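Local coordinates for protein dihydroneopterin aldolase (Burkholderia thailandensis, PDB 3V9O) that belongs by name and family to the dihydroneopterin aldolases, forms a four-chain assembly of alpha+beta subunits and binds guanine in the crystal, at residues R28-M34 and E46-N52; Q94-C98 and V116-K120. One frame throughout, in Å; residues are numbered along the deposited sequence. Where two conformers were deposited one is given.

Contact 1 of 2, residues R28-M34 and E46-N52. With EDO (1,2-ethanediol), chain E.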
loop_
_atom_site.group_PDB
_atom_site.type_symbol
_atom_site.label_atom_id
_atom_site.label_comp_id
_atom_site.label_asym_id
_atom_site.label_seq_id
_atom_site.Cartn_x
_atom_site.Cartn_y
_atom_site.Cartn_z
ATOM N N ARG A 28 2.510 -4.457 -13.091
ATOM C CA ARG A 28 2.187 -3.115 -12.630
ATOM C C ARG A 28 1.944 -2.170 -13.788
ATOM O O ARG A 28 2.805 -2.028 -14.673
ATOM C CB ARG A 28 3.302 -2.520 -11.728
ATOM C CG ARG A 28 2.896 -1.194 -11.136
ATOM C CD ARG A 28 3.675 -0.709 -9.910
ATOM N NE ARG A 28 5.045 -0.382 -10.274
ATOM C CZ ARG A 28 6.127 -1.117 -9.948
ATOM N NH1 ARG A 28 6.036 -2.183 -9.196
ATOM N NH2 ARG A 28 7.293 -0.693 -10.369
ATOM N N ASN A 29 0.780 -1.519 -13.729
ATOM C CA ASN A 29 0.390 -0.439 -14.694
ATOM C C ASN A 29 0.587 -0.864 -16.147
ATOM O O ASN A 29 1.390 -0.231 -16.882
ATOM C CB ASN A 29 1.067 0.873 -14.390
ATOM C CG ASN A 29 0.684 1.398 -13.021
ATOM O OD1 ASN A 29 -0.475 1.184 -12.564
ATOM N ND2 ASN A 29 1.598 2.115 -12.369
ATOM N N HIS A 30 -0.148 -1.904 -16.568
ATOM C CA HIS A 30 -0.211 -2.250 -17.963
ATOM C C HIS A 30 -1.243 -1.338 -18.601
ATOM O O HIS A 30 -2.415 -1.400 -18.286
ATOM C CB HIS A 30 -0.626 -3.726 -18.087
ATOM C CG HIS A 30 -0.844 -4.176 -19.479
ATOM N ND1 HIS A 30 -0.209 -3.618 -20.556
ATOM C CD2 HIS A 30 -1.588 -5.200 -19.973
ATOM C CE1 HIS A 30 -0.579 -4.241 -21.669
ATOM N NE2 HIS A 30 -1.433 -5.186 -21.338
ATOM N N GLU A 31 -0.812 -0.499 -19.520
ATOM C CA GLU A 31 -1.736 0.395 -20.230
ATOM C C GLU A 31 -2.158 -0.233 -21.562
ATOM O O GLU A 31 -1.377 -0.820 -22.295
ATOM C CB GLU A 31 -1.112 1.764 -20.460
ATOM C CG GLU A 31 0.003 1.844 -21.436
ATOM C CD GLU A 31 0.317 3.239 -21.862
ATOM O OE1 GLU A 31 -0.136 4.229 -21.232
ATOM O OE2 GLU A 31 1.044 3.376 -22.862
ATOM N N VAL A 32 -3.451 -0.014 -21.842
ATOM C CA VAL A 32 -4.009 -0.357 -23.138
ATOM C C VAL A 32 -4.882 0.793 -23.603
ATOM O O VAL A 32 -5.362 1.624 -22.804
ATOM C CB VAL A 32 -4.854 -1.659 -23.083
ATOM C CG1 VAL A 32 -4.002 -2.879 -22.653
ATOM C CG2 VAL A 32 -6.092 -1.522 -22.198
ATOM N N TYR A 33 -5.120 0.858 -24.907
ATOM C CA TYR A 33 -6.040 1.802 -25.476
ATOM C C TYR A 33 -7.153 0.968 -26.108
ATOM O O TYR A 33 -6.873 0.029 -26.877
ATOM C CB TYR A 33 -5.365 2.686 -26.527
ATOM C CG TYR A 33 -4.366 3.670 -25.927
ATOM C CD1 TYR A 33 -3.052 3.290 -25.730
ATOM C CD2 TYR A 33 -4.773 4.957 -25.532
ATOM C CE1 TYR A 33 -2.130 4.197 -25.184
ATOM C CE2 TYR A 33 -3.861 5.852 -24.992
ATOM C CZ TYR A 33 -2.554 5.446 -24.835
ATOM O OH TYR A 33 -1.634 6.378 -24.308
ATOM N N MET A 34 -8.390 1.293 -25.750
ATOM C CA MET A 34 -9.492 0.482 -26.256
ATOM C C MET A 34 -10.761 1.317 -26.253
ATOM O O MET A 34 -10.857 2.388 -25.598
ATOM C CB MET A 34 -9.662 -0.776 -25.388
ATOM C CG MET A 34 -10.038 -0.381 -23.958
ATOM S SD MET A 34 -10.138 -1.776 -22.811
ATOM C CE MET A 34 -11.349 -2.651 -23.427
ATOM N N GLU A 46 -10.670 5.934 -28.815
ATOM C CA GLU A 46 -10.225 5.024 -27.795
ATOM C C GLU A 46 -9.876 5.764 -26.507
ATOM O O GLU A 46 -9.574 6.950 -26.508
ATOM C CB GLU A 46 -9.034 4.182 -28.273
ATOM C CG GLU A 46 -9.444 3.227 -29.405
ATOM C CD GLU A 46 -8.291 2.379 -29.858
ATOM O OE1 GLU A 46 -7.133 2.817 -29.672
ATOM O OE2 GLU A 46 -8.546 1.282 -30.414
ATOM N N GLN A 47 -9.980 5.043 -25.417
ATOM C CA GLN A 47 -9.586 5.584 -24.121
ATOM C C GLN A 47 -8.417 4.790 -23.574
ATOM O O GLN A 47 -8.208 3.613 -23.876
ATOM C CB GLN A 47 -10.774 5.500 -23.148
ATOM C CG GLN A 47 -11.988 6.288 -23.605
ATOM C CD GLN A 47 -11.712 7.790 -23.775
ATOM O OE1 GLN A 47 -11.156 8.445 -22.882
ATOM N NE2 GLN A 47 -12.108 8.340 -24.914
ATOM N N ARG A 48 -7.617 5.413 -22.710
ATOM C CA ARG A 48 -6.537 4.703 -22.017
ATOM C C ARG A 48 -7.086 4.025 -20.782
ATOM O O ARG A 48 -7.803 4.646 -19.995
ATOM C CB ARG A 48 -5.442 5.705 -21.603
ATOM C CG ARG A 48 -4.095 5.043 -21.250
ATOM C CD ARG A 48 -2.968 6.103 -21.347
ATOM N NE ARG A 48 -3.017 7.033 -20.210
ATOM C CZ ARG A 48 -2.405 6.845 -19.046
ATOM N NH1 ARG A 48 -2.518 7.760 -18.084
ATOM N NH2 ARG A 48 -1.705 5.738 -18.833
ATOM N N VAL A 49 -6.761 2.746 -20.612
ATOM C CA VAL A 49 -7.164 1.963 -19.430
ATOM C C VAL A 49 -5.899 1.413 -18.834
ATOM O O VAL A 49 -5.020 0.892 -19.566
ATOM C CB VAL A 49 -8.147 0.829 -19.827
ATOM C CG1 VAL A 49 -8.525 -0.022 -18.576
ATOM C CG2 VAL A 49 -9.410 1.404 -20.477
ATOM N N VAL A 50 -5.737 1.509 -17.497
ATOM C CA VAL A 50 -4.513 1.011 -16.823
ATOM C C VAL A 50 -4.923 -0.183 -15.953
ATOM O O VAL A 50 -5.908 -0.101 -15.153
ATOM C CB VAL A 50 -3.876 2.119 -15.996
ATOM C CG1 VAL A 50 -2.686 1.580 -15.200
ATOM C CG2 VAL A 50 -3.425 3.296 -16.920
ATOM N N ILE A 51 -4.193 -1.279 -16.116
ATOM C CA ILE A 51 -4.570 -2.585 -15.526
ATOM C C ILE A 51 -3.450 -3.062 -14.619
ATOM O O ILE A 51 -2.272 -2.976 -14.977
ATOM C CB ILE A 51 -4.822 -3.586 -16.648
ATOM C CG1 ILE A 51 -5.998 -3.056 -17.461
ATOM C CG2 ILE A 51 -5.179 -4.983 -16.036
ATOM C CD1 ILE A 51 -6.204 -3.676 -18.761
ATOM N N ASN A 52 -3.777 -3.547 -13.430
ATOM C CA ASN A 52 -2.796 -4.139 -12.527
ATOM C C ASN A 52 -3.260 -5.517 -12.177
ATOM O O ASN A 52 -4.455 -5.766 -11.983
ATOM C CB ASN A 52 -2.669 -3.289 -11.228
ATOM C CG ASN A 52 -1.887 -2.050 -11.484
ATOM O OD1 ASN A 52 -0.676 -2.080 -11.379
ATOM N ND2 ASN A 52 -2.545 -0.958 -11.910
HETATM C C1 EDO E . -0.885 4.906 -14.315
HETATM O O1 EDO E . -1.423 5.989 -15.097
HETATM C C2 EDO E . 0.342 4.296 -15.010
HETATM O O2 EDO E . 0.285 4.355 -16.451
HETATM O O HOH W 1 -5.158 0.497 -29.543
#

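Contact 2 of 2, residues Q94-C98 and V116-K120. With GUN (guanine), chain G.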
loop_
_atom_site.group_PDB
_atom_site.type_symbol
_atom_site.label_atom_id
_atom_site.label_comp_id
_atom_site.label_asym_id
_atom_site.label_seq_id
_atom_site.Cartn_x
_atom_site.Cartn_y
_atom_site.Cartn_z
ATOM N N GLN A 94 -16.214 -1.194 -16.946
ATOM C CA GLN A 94 -14.962 -1.670 -16.367
ATOM C C GLN A 94 -15.161 -3.037 -15.716
ATOM O O GLN A 94 -14.270 -3.879 -15.840
ATOM C CB GLN A 94 -14.415 -0.689 -15.323
ATOM C CG GLN A 94 -13.920 0.626 -15.952
ATOM C CD GLN A 94 -12.916 1.324 -15.049
ATOM O OE1 GLN A 94 -11.961 0.733 -14.571
ATOM N NE2 GLN A 94 -13.111 2.628 -14.796
ATOM N N GLU A 95 -16.283 -3.286 -15.052
ATOM C CA GLU A 95 -16.534 -4.592 -14.442
ATOM C C GLU A 95 -16.456 -5.700 -15.470
ATOM O O GLU A 95 -15.916 -6.756 -15.172
ATOM C CB GLU A 95 -17.914 -4.656 -13.799
ATOM C CG GLU A 95 -18.037 -3.875 -12.468
ATOM C CD GLU A 95 -18.278 -2.369 -12.619
ATOM O OE1 GLU A 95 -18.121 -1.759 -13.704
ATOM O OE2 GLU A 95 -18.650 -1.767 -11.599
ATOM N N THR A 96 -16.972 -5.461 -16.666
ATOM C CA THR A 96 -16.931 -6.517 -17.703
ATOM C C THR A 96 -15.489 -6.904 -18.022
ATOM O O THR A 96 -15.154 -8.089 -18.056
ATOM C CB THR A 96 -17.658 -6.051 -18.906
ATOM O OG1 THR A 96 -19.038 -5.844 -18.545
ATOM C CG2 THR A 96 -17.598 -7.065 -20.027
ATOM N N LEU A 97 -14.603 -5.934 -18.164
ATOM C CA LEU A 97 -13.211 -6.220 -18.477
ATOM C C LEU A 97 -12.515 -6.808 -17.280
ATOM O O LEU A 97 -11.790 -7.816 -17.436
ATOM C CB LEU A 97 -12.549 -4.898 -18.899
ATOM C CG LEU A 97 -11.046 -5.030 -19.202
ATOM C CD1 LEU A 97 -10.760 -5.955 -20.337
ATOM C CD2 LEU A 97 -10.414 -3.606 -19.487
ATOM N N CYS A 98 -12.678 -6.220 -16.107
ATOM C CA CYS A 98 -11.992 -6.691 -14.935
ATOM C C CYS A 98 -12.362 -8.135 -14.599
ATOM O O CYS A 98 -11.462 -8.939 -14.310
ATOM C CB CYS A 98 -12.352 -5.741 -13.783
ATOM S SG CYS A 98 -11.358 -5.986 -12.293
ATOM N N VAL A 116 -7.215 -8.310 -9.740
ATOM C CA VAL A 116 -7.186 -7.518 -10.975
ATOM C C VAL A 116 -7.870 -6.197 -10.708
ATOM O O VAL A 116 -8.924 -6.140 -10.083
ATOM C CB VAL A 116 -7.960 -8.172 -12.097
ATOM C CG1 VAL A 116 -7.838 -7.311 -13.394
ATOM C CG2 VAL A 116 -7.458 -9.593 -12.337
ATOM N N SER A 117 -7.215 -5.110 -11.111
ATOM C CA SER A 117 -7.857 -3.796 -11.142
ATOM C C SER A 117 -7.765 -3.244 -12.558
ATOM O O SER A 117 -6.756 -3.408 -13.270
ATOM C CB SER A 117 -7.293 -2.795 -10.111
ATOM O OG SER A 117 -5.944 -2.468 -10.412
ATOM N N THR A 118 -8.815 -2.547 -12.939
ATOM C CA THR A 118 -8.810 -1.676 -14.126
ATOM C C THR A 118 -9.107 -0.265 -13.673
ATOM O O THR A 118 -9.778 -0.067 -12.658
ATOM C CB THR A 118 -9.869 -2.115 -15.199
ATOM O OG1 THR A 118 -11.172 -2.026 -14.603
ATOM C CG2 THR A 118 -9.642 -3.616 -15.616
ATOM N N GLU A 119 -8.579 0.730 -14.404
ATOM C CA GLU A 119 -8.935 2.118 -14.070
ATOM C C GLU A 119 -8.821 2.939 -15.312
ATOM O O GLU A 119 -8.084 2.660 -16.253
ATOM C CB GLU A 119 -8.057 2.631 -12.917
ATOM C CG GLU A 119 -6.583 2.815 -13.328
ATOM C CD GLU A 119 -5.638 3.008 -12.178
ATOM O OE1 GLU A 119 -5.826 2.355 -11.143
ATOM O OE2 GLU A 119 -4.615 3.715 -12.360
ATOM N N LYS A 120 -9.583 4.053 -15.280
ATOM C CA LYS A 120 -9.557 5.050 -16.338
ATOM C C LYS A 120 -8.946 6.320 -15.813
ATOM O O LYS A 120 -9.594 7.090 -15.053
ATOM C CB LYS A 120 -10.993 5.366 -16.785
ATOM C CG LYS A 120 -11.573 4.316 -17.639
ATOM C CD LYS A 120 -13.063 4.748 -17.980
ATOM C CE LYS A 120 -13.803 3.732 -18.646
ATOM N NZ LYS A 120 -15.119 4.395 -19.153
HETATM N N9 GUN G . -20.160 4.711 -14.593
HETATM C C8 GUN G . -19.716 4.972 -15.882
HETATM N N7 GUN G . -18.946 3.918 -16.417
HETATM C C5 GUN G . -19.007 2.974 -15.410
HETATM C C6 GUN G . -18.406 1.632 -15.309
HETATM O O6 GUN G . -17.730 1.083 -16.193
HETATM N N1 GUN G . -18.651 0.942 -14.122
HETATM C C2 GUN G . -19.341 1.505 -13.050
HETATM N N2 GUN G . -19.473 0.796 -11.880
HETATM N N3 GUN G . -19.915 2.782 -13.133
HETATM C C4 GUN G . -19.697 3.450 -14.321
#

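Contact 1 of 2, residues R28-M34 and E46-N52
Strands 22-34 and 47-58, the first two of the antiparallel sheet, pair here through residues 28-34 and 47-52, their short segments running at 148° to each other. His30 with Ile51, Val32 with Val49 and Met34 with Gln47 are hydrogen-bonded pairs, each closed by two backbone bonds; Val32 N to Val49 O measures 2.9 Å. Glu31 with Val50 and Tyr33 with Arg48 are the non-hydrogen-bonded pairs between them.

Near Arg28 the pairing is continued by the side chain of Asn52. Asn29 N donates to Asn52 OD1 over 2.8 Å, from above the carbonyl plane, while Asn52 ND2 gives a 3.0 Å bond to Asn29 OD1, which lies in the amide plane of Asn52. With the two amides almost perpendicular, Asn52 is held at both polar atoms.

In the Arg48 conformer described, the arginine lays its aliphatic part across Tyr33, CG sitting 4.2 Å from the ring centroid in a CH-pi contact. A bend at chi3 (74°) then carries the guanidinium toward Glu31, where Arg48 NH2 meets OE1 at 3.2 Å in a salt bridge. The other face, which also bears His30 and Gln47, is largely apolar in its middle: Val32 CG2 packs 3.9 Å from Val49 CB, and Met34 CG touches Val49 CG2. Helix 76-87 covers His30, Met34 and Ile51 there, and His30 ND1 bonds to Asp126 O of the second subunit. The salt bridge, long and tilted from the guanidinium plane, thus lies where Tyr33 is exposed, though Val50 beside it is buried.

Contact 2 of 2, residues Q94-C98 and V116-K120
The first turn of helix 94-106 packs over strand 113-120, running roughly antiparallel to it, the segment axes 8.2 Å apart at closest approach and at 145° between their N-to-C directions, with Cys98 and Thr118 the nearest residues by CA. Thr118 is central to the side-chain packing. Its OG1 donates a 2.9 Å hydrogen bond to Gln94 OE1, arriving in the carbonyl plane on a lone pair, while the two side chains run antiparallel past one another. With chi1 at 61°, Thr118 sends OG1 to the glutamine and turns CG2 toward the helix, where the methyl lies 3.9 Å from Cys98 CB and equally close to Leu97 CD2. Farther back along the strand, Cys98 SG rests against Val116 CG1 at 3.9 Å.

Gln94 runs extended beyond CG and passes its amide beside Glu119 and Lys120. Its NE2 crosses the lysine chain at a slant, 3.6 Å from Lys120 CG, and is hydrogen-bonded to Val130 O and to Tyr75 OH of the third subunit. Both ends of the buried amide therefore have partners, which should fix its rotation.

The helix start also meets guanine. Gln94 N donates to guanine O6 over 2.8 Å, and Glu95, pointing away from the strand, receives guanine N1 on OE1 and guanine N2 on OE2, the latter at 2.7 Å; its chi2 of 82° bends the carboxylate round to the base. The third subunit adds hydrogen bonds from Val73, Asp74 and Tyr75. This is helix-on-sheet packing of the T-fold (tunnelling fold), an alpha+beta fold, with the helix N-terminus and its glutamate forming one wall of a guanine pocket at a subunit interface.

How the contacts relate
Both contacts reach the same antiparallel sheet, contact 1 within it and contact 2 through a helix packed on it, and they meet along its middle: strand 47-58, half of contact 1, neighbours strand 113-120 of contact 2, and Val50 N lies 2.9 Å from Glu119 O in a probable backbone hydrogen bond. Contact 1 is strand against strand, partly buried, dominated by main-chain bonds and finished with surface charges. Contact 2 is helix against strand, buried, and relies on side chains. Subunit interfaces tie them together: Arg28 bridges to Glu119 of the second subunit, and Glu119 to Arg28 of the third. Bound guanine touches contact 2, whereas contact 1 holds 1,2-ethanediol, probably from the crystallisation liquor.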